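Solute Binding Protein BlMnBP1, Blac_00780 in complex with mannopentaose (Bifidobacterium, PDB 6I5W) binds beta-manno-oligosaccharides as the solute-binding protein of an ABC transporter, probably handing them to the membrane components for uptake. Local coordinates at residues I11-T16 with S321-K326; K18-T23 with S314-E319. All blocks are in the same frame, centred on the assembly; numbering follows the deposited sequence.

From the N terminus, the chain first runs through the loop 11-16, which lies on helix 315-330 at residues 321-326; this is contact 1, closing a loop of 304 intervening residues. One residue further on, 18-23 leads into strand 22-28 and meets 314-319, the start of the same helix, in contact 2. The order along the chain reverses on the helix, so contact 2 is nested inside the loop closed by contact 1. Their centres lie about 10 Å apart, and Ile323 CD1 of contact 1 packs 4.0 Å from Ile20 CD1 of contact 2. Together they tie the N-terminal segment and the first strand to one helix.

Contact 1 (I11-T16 with S321-K326); sequences IKLGET and SMIFVK. With ZN (zinc ion), chain Q.
A type II beta turn, Lys12 to Glu15, in the N-terminal loop of this solute-binding protein is flanked by Ile11 and Thr16, and the loop lies against helix 315-330 through Ile11, Leu13 and Thr16. The one hydrogen bond between the segments runs from Lys326 NZ to Ile11 O, at 2.6 Å. The ammonium approaches at a C=O...N angle of 154°, tilted 24° from the carbonyl plane, and Glu330 adds a weak, long ion pair to it. With CG anti to the backbone N (chi1 -166°), the lysine chain stays extended to CE and bends only at its last torsion; its CD passes 3.7 Å from Ile11 CB, the two side chains running in opposite directions. Ile11 CD1 reaches Met322 CG at 3.5 Å. Leu13 lays CD2 against both Ile323 O and Lys326 CB, while Ile323 CD1 comes within 3.4 Å of Thr16 O, a carbonyl that accepts from Tyr54 OH. Within the loop, Lys12 N donates nearly straight to Thr16 OG1 at 3.2 Å, bracing the turn. Glu15, which does not touch the helix, binds a zinc ion through both carboxylate oxygens. Were Lys326 cut back to an alanine, Ile11 O would probably lose this donor and a gap would open beside Ile11 and Leu13 CD2. The contact is thus mainly apolar, with a single charged donor fixing the loop backbone.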
loop_
_atom_site.group_PDB
_atom_site.type_symbol
_atom_site.label_atom_id
_atom_site.label_comp_id
_atom_site.label_asym_id
_atom_site.label_seq_id
_atom_site.Cartn_x
_atom_site.Cartn_y
_atom_site.Cartn_z
ATOM N N ILE A 11 -8.115 25.394 -6.735
ATOM C CA ILE A 11 -6.766 25.924 -6.746
ATOM C C ILE A 11 -6.262 25.909 -8.182
ATOM O O ILE A 11 -6.309 24.877 -8.866
ATOM C CB ILE A 11 -5.834 25.104 -5.852
ATOM C CG1 ILE A 11 -6.192 25.274 -4.393
ATOM C CG2 ILE A 11 -4.380 25.483 -6.122
ATOM C CD1 ILE A 11 -5.360 24.343 -3.469
ATOM N N LYS A 12 -5.760 27.036 -8.644
ATOM C CA LYS A 12 -5.178 27.123 -9.978
ATOM C C LYS A 12 -3.686 27.336 -9.783
ATOM O O LYS A 12 -3.254 28.409 -9.382
ATOM C CB LYS A 12 -5.851 28.216 -10.806
ATOM C CG LYS A 12 -6.963 27.643 -11.733
ATOM C CD LYS A 12 -7.762 28.721 -12.494
ATOM C CE LYS A 12 -7.585 28.634 -14.039
ATOM N NZ LYS A 12 -8.029 29.860 -14.829
ATOM N N LEU A 13 -2.896 26.305 -10.062
ATOM C CA LEU A 13 -1.480 26.349 -9.716
ATOM C C LEU A 13 -0.775 27.463 -10.485
ATOM O O LEU A 13 -0.968 27.640 -11.693
ATOM C CB LEU A 13 -0.824 25.006 -10.017
ATOM C CG LEU A 13 -1.330 23.831 -9.197
ATOM C CD1 LEU A 13 -0.680 22.506 -9.697
ATOM C CD2 LEU A 13 -1.068 24.052 -7.743
ATOM N N GLY A 14 0.063 28.211 -9.768
ATOM C CA GLY A 14 0.717 29.381 -10.273
ATOM C C GLY A 14 0.012 30.685 -9.949
ATOM O O GLY A 14 0.673 31.731 -9.922
ATOM N N GLU A 15 -1.306 30.665 -9.735
ATOM C CA GLU A 15 -2.036 31.902 -9.457
ATOM C C GLU A 15 -3.119 31.695 -8.398
ATOM O O GLU A 15 -4.133 32.404 -8.383
ATOM C CB GLU A 15 -2.654 32.485 -10.733
ATOM C CG GLU A 15 -3.077 33.937 -10.559
ATOM C CD GLU A 15 -2.178 34.918 -11.275
ATOM O OE1 GLU A 15 -2.587 36.085 -11.399
ATOM O OE2 GLU A 15 -1.077 34.548 -11.738
ATOM N N THR A 16 -2.931 30.716 -7.522
ATOM C CA THR A 16 -3.588 30.655 -6.225
ATOM C C THR A 16 -2.471 30.600 -5.189
ATOM O O THR A 16 -1.525 29.824 -5.330
ATOM C CB THR A 16 -4.544 29.483 -6.125
ATOM O OG1 THR A 16 -5.712 29.746 -6.951
ATOM C CG2 THR A 16 -4.974 29.279 -4.709
ATOM N N SER A 321 -0.125 24.221 2.204
ATOM C CA SER A 321 -0.158 22.769 2.171
ATOM C C SER A 321 -0.991 22.276 0.986
ATOM O O SER A 321 -0.540 21.443 0.206
ATOM C CB SER A 321 -0.695 22.243 3.504
ATOM O OG SER A 321 0.232 22.518 4.559
ATOM N N MET A 322 -2.183 22.842 0.785
ATOM C CA MET A 322 -3.035 22.310 -0.264
ATOM C C MET A 322 -2.455 22.583 -1.648
ATOM O O MET A 322 -2.596 21.761 -2.563
ATOM C CB MET A 322 -4.429 22.881 -0.096
ATOM C CG MET A 322 -5.457 22.045 -0.823
ATOM S SD MET A 322 -7.138 22.625 -0.595
ATOM C CE MET A 322 -7.411 22.224 1.136
ATOM N N ILE A 323 -1.778 23.709 -1.802
ATOM C CA ILE A 323 -1.113 24.040 -3.056
ATOM C C ILE A 323 -0.028 23.014 -3.343
ATOM O O ILE A 323 0.102 22.540 -4.462
ATOM C CB ILE A 323 -0.556 25.478 -2.978
ATOM C CG1 ILE A 323 -1.714 26.486 -2.981
ATOM C CG2 ILE A 323 0.373 25.814 -4.124
ATOM C CD1 ILE A 323 -1.287 27.871 -2.613
ATOM N N PHE A 324 0.784 22.688 -2.334
ATOM C CA PHE A 324 1.870 21.746 -2.531
ATOM C C PHE A 324 1.316 20.383 -2.920
ATOM O O PHE A 324 1.762 19.753 -3.898
ATOM C CB PHE A 324 2.695 21.664 -1.247
ATOM C CG PHE A 324 3.833 20.693 -1.335
ATOM C CD1 PHE A 324 4.896 20.938 -2.180
ATOM C CD2 PHE A 324 3.831 19.527 -0.580
ATOM C CE1 PHE A 324 5.952 20.041 -2.274
ATOM C CE2 PHE A 324 4.872 18.638 -0.672
ATOM C CZ PHE A 324 5.932 18.892 -1.517
ATOM N N VAL A 325 0.304 19.939 -2.181
ATOM C CA VAL A 325 -0.329 18.665 -2.475
ATOM C C VAL A 325 -0.827 18.644 -3.913
ATOM O O VAL A 325 -0.572 17.691 -4.667
ATOM C CB VAL A 325 -1.458 18.400 -1.461
ATOM C CG1 VAL A 325 -2.232 17.207 -1.866
ATOM C CG2 VAL A 325 -0.880 18.246 -0.038
ATOM N N LYS A 326 -1.540 19.695 -4.314
ATOM C CA LYS A 326 -2.023 19.773 -5.680
ATOM C C LYS A 326 -0.850 19.792 -6.645
ATOM O O LYS A 326 -0.908 19.154 -7.710
ATOM C CB LYS A 326 -2.907 20.986 -5.893
ATOM C CG LYS A 326 -3.698 20.922 -7.201
ATOM C CD LYS A 326 -4.869 21.855 -7.216
ATOM C CE LYS A 326 -5.796 21.566 -8.373
ATOM N NZ LYS A 326 -5.560 22.439 -9.545
HETATM ZN ZN ZN Q . -0.740 36.600 -11.970
#

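Contact 2 (K18-T23 with S314-E319); sequences KDIKTT and SKEKQE. With ZN (zinc ion), chain Y; ZN (zinc ion), chain U.
Ile20 and Thr22 meet the first turns of helix 315-330 through Glu316, Lys317 and Glu319. The two branches of Ile20 divide the work: CG2 lies 3.5 Å from Glu316 OE2 and also touches Glu316 CG, whereas CD1 lies 3.5 Å from Glu319 OE2 and also touches Glu319 CB. This split follows from chi1 of -56°, which sets CG2 anti to the backbone N and CG1 beside it. Further along, Thr22 OG1 abuts Lys317 CG at 3.6 Å, the side chains crossing at about a right angle. These are van der Waals contacts; the bonds of the Glu319 carboxylate come from its own helix and a zinc ion. Both its oxygens bind the metal, and OE1 of Glu319 also takes a salt bridge from Lys315 NZ at 2.8 Å, nearly along its C-O axis; the zinc ion and Lys315 together probably offset the carboxylate's charge beside Ile20. Ser314 caps the helix, its OG accepting a weak bond from Lys317 N at 3.3 Å. Outward, Ile20 packs on Ile323 and Thr22 on Ala320 of the same helix, placing its start against the beginning of strand 22-28, while backbone bonds from Thr22 to Asn56 and Thr58 join that strand to its parallel neighbour 57-63.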
loop_
_atom_site.group_PDB
_atom_site.type_symbol
_atom_site.label_atom_id
_atom_site.label_comp_id
_atom_site.label_asym_id
_atom_site.label_seq_id
_atom_site.Cartn_x
_atom_site.Cartn_y
_atom_site.Cartn_z
ATOM N N LYS A 18 0.009 32.502 -4.745
ATOM C CA LYS A 18 1.285 33.105 -5.114
ATOM C C LYS A 18 1.715 34.204 -4.129
ATOM O O LYS A 18 2.918 34.476 -4.015
ATOM C CB LYS A 18 1.189 33.665 -6.540
ATOM C CG LYS A 18 0.338 34.934 -6.603
ATOM C CD LYS A 18 0.020 35.400 -8.024
ATOM C CE LYS A 18 -0.685 36.769 -8.009
ATOM N NZ LYS A 18 -1.009 37.257 -9.388
ATOM N N ASP A 19 0.776 34.825 -3.394
ATOM C CA ASP A 19 1.166 35.826 -2.409
ATOM C C ASP A 19 1.850 35.230 -1.185
ATOM O O ASP A 19 2.487 35.971 -0.429
ATOM C CB ASP A 19 -0.049 36.652 -1.936
ATOM C CG ASP A 19 -1.322 35.831 -1.817
ATOM O OD1 ASP A 19 -1.237 34.595 -1.934
ATOM O OD2 ASP A 19 -2.404 36.425 -1.639
ATOM N N ILE A 20 1.750 33.924 -0.965
ATOM C CA ILE A 20 2.082 33.338 0.332
ATOM C C ILE A 20 3.592 33.263 0.516
ATOM O O ILE A 20 4.348 32.933 -0.405
ATOM C CB ILE A 20 1.447 31.937 0.483
ATOM C CG1 ILE A 20 -0.069 32.004 0.270
ATOM C CG2 ILE A 20 1.735 31.356 1.869
ATOM C CD1 ILE A 20 -0.781 30.650 0.245
ATOM N N LYS A 21 4.030 33.570 1.729
ATOM C CA LYS A 21 5.364 33.221 2.201
ATOM C C LYS A 21 5.140 32.558 3.547
ATOM O O LYS A 21 4.687 33.217 4.484
ATOM C CB LYS A 21 6.291 34.427 2.312
ATOM C CG LYS A 21 7.253 34.405 3.506
ATOM C CD LYS A 21 8.433 33.439 3.331
ATOM C CE LYS A 21 9.215 33.236 4.646
ATOM N NZ LYS A 21 9.654 31.820 4.856
ATOM N N THR A 22 5.417 31.262 3.629
ATOM C CA THR A 22 5.398 30.543 4.895
ATOM C C THR A 22 6.306 29.321 4.791
ATOM O O THR A 22 6.896 29.028 3.742
ATOM C CB THR A 22 3.981 30.114 5.294
ATOM O OG1 THR A 22 4.039 29.469 6.572
ATOM C CG2 THR A 22 3.393 29.156 4.284
ATOM N N THR A 23 6.420 28.612 5.905
ATOM C CA THR A 23 7.181 27.373 5.975
ATOM C C THR A 23 6.236 26.274 6.418
ATOM O O THR A 23 5.599 26.396 7.470
ATOM C CB THR A 23 8.354 27.485 6.945
ATOM O OG1 THR A 23 9.359 28.330 6.365
ATOM C CG2 THR A 23 8.905 26.076 7.240
ATOM N N SER A 314 -2.703 27.376 10.631
ATOM C CA SER A 314 -3.372 28.602 10.242
ATOM C C SER A 314 -3.926 28.471 8.830
ATOM O O SER A 314 -3.618 27.517 8.101
ATOM C CB SER A 314 -2.388 29.756 10.274
ATOM O OG SER A 314 -1.340 29.436 9.382
ATOM N N LYS A 315 -4.684 29.478 8.400
ATOM C CA LYS A 315 -5.296 29.533 7.051
ATOM C C LYS A 315 -4.179 29.586 6.015
ATOM O O LYS A 315 -4.232 28.828 5.076
ATOM C CB LYS A 315 -6.244 30.724 6.916
ATOM C CG LYS A 315 -6.721 31.041 5.507
ATOM C CD LYS A 315 -7.592 32.280 5.431
ATOM C CE LYS A 315 -7.921 32.730 4.025
ATOM N NZ LYS A 315 -6.707 33.052 3.246
ATOM N N GLU A 316 -3.175 30.428 6.209
ATOM C CA GLU A 316 -2.053 30.537 5.250
ATOM C C GLU A 316 -1.363 29.174 5.111
ATOM O O GLU A 316 -1.048 28.806 3.987
ATOM C CB GLU A 316 -1.056 31.612 5.682
ATOM C CG GLU A 316 -0.578 32.493 4.539
ATOM C CD GLU A 316 0.321 33.669 4.911
ATOM O OE1 GLU A 316 0.082 34.295 5.948
ATOM O OE2 GLU A 316 1.249 33.971 4.147
ATOM N N LYS A 317 -1.152 28.453 6.206
ATOM C CA LYS A 317 -0.434 27.155 6.198
ATOM C C LYS A 317 -1.315 26.109 5.503
ATOM O O LYS A 317 -0.785 25.398 4.701
ATOM C CB LYS A 317 0.081 26.823 7.606
ATOM C CG LYS A 317 1.459 27.405 7.919
ATOM C CD LYS A 317 2.061 27.069 9.279
ATOM C CE LYS A 317 2.051 25.595 9.626
ATOM N NZ LYS A 317 3.351 25.095 10.143
ATOM N N GLN A 318 -2.619 26.050 5.751
ATOM C CA GLN A 318 -3.472 25.121 5.027
ATOM C C GLN A 318 -3.450 25.418 3.535
ATOM O O GLN A 318 -3.403 24.495 2.706
ATOM C CB GLN A 318 -4.905 25.185 5.571
ATOM C CG GLN A 318 -5.049 24.858 7.058
ATOM C CD GLN A 318 -6.516 24.730 7.463
ATOM O OE1 GLN A 318 -7.416 24.983 6.650
ATOM N NE2 GLN A 318 -6.770 24.321 8.717
ATOM N N GLU A 319 -3.475 26.698 3.174
ATOM C CA GLU A 319 -3.419 27.074 1.766
ATOM C C GLU A 319 -2.138 26.559 1.136
ATOM O O GLU A 319 -2.155 25.923 0.076
ATOM C CB GLU A 319 -3.488 28.597 1.608
ATOM C CG GLU A 319 -4.829 29.188 1.190
ATOM C CD GLU A 319 -4.711 30.670 0.746
ATOM O OE1 GLU A 319 -5.125 31.587 1.482
ATOM O OE2 GLU A 319 -4.174 30.949 -0.346
HETATM ZN ZN ZN Y . -4.037 32.927 0.285
HETATM ZN ZN ZN U . 4.139 23.898 10.014
HETATM O O HOH W 1 5.012 23.590 12.293
HETATM O O HOH W 2 2.258 24.344 11.699
#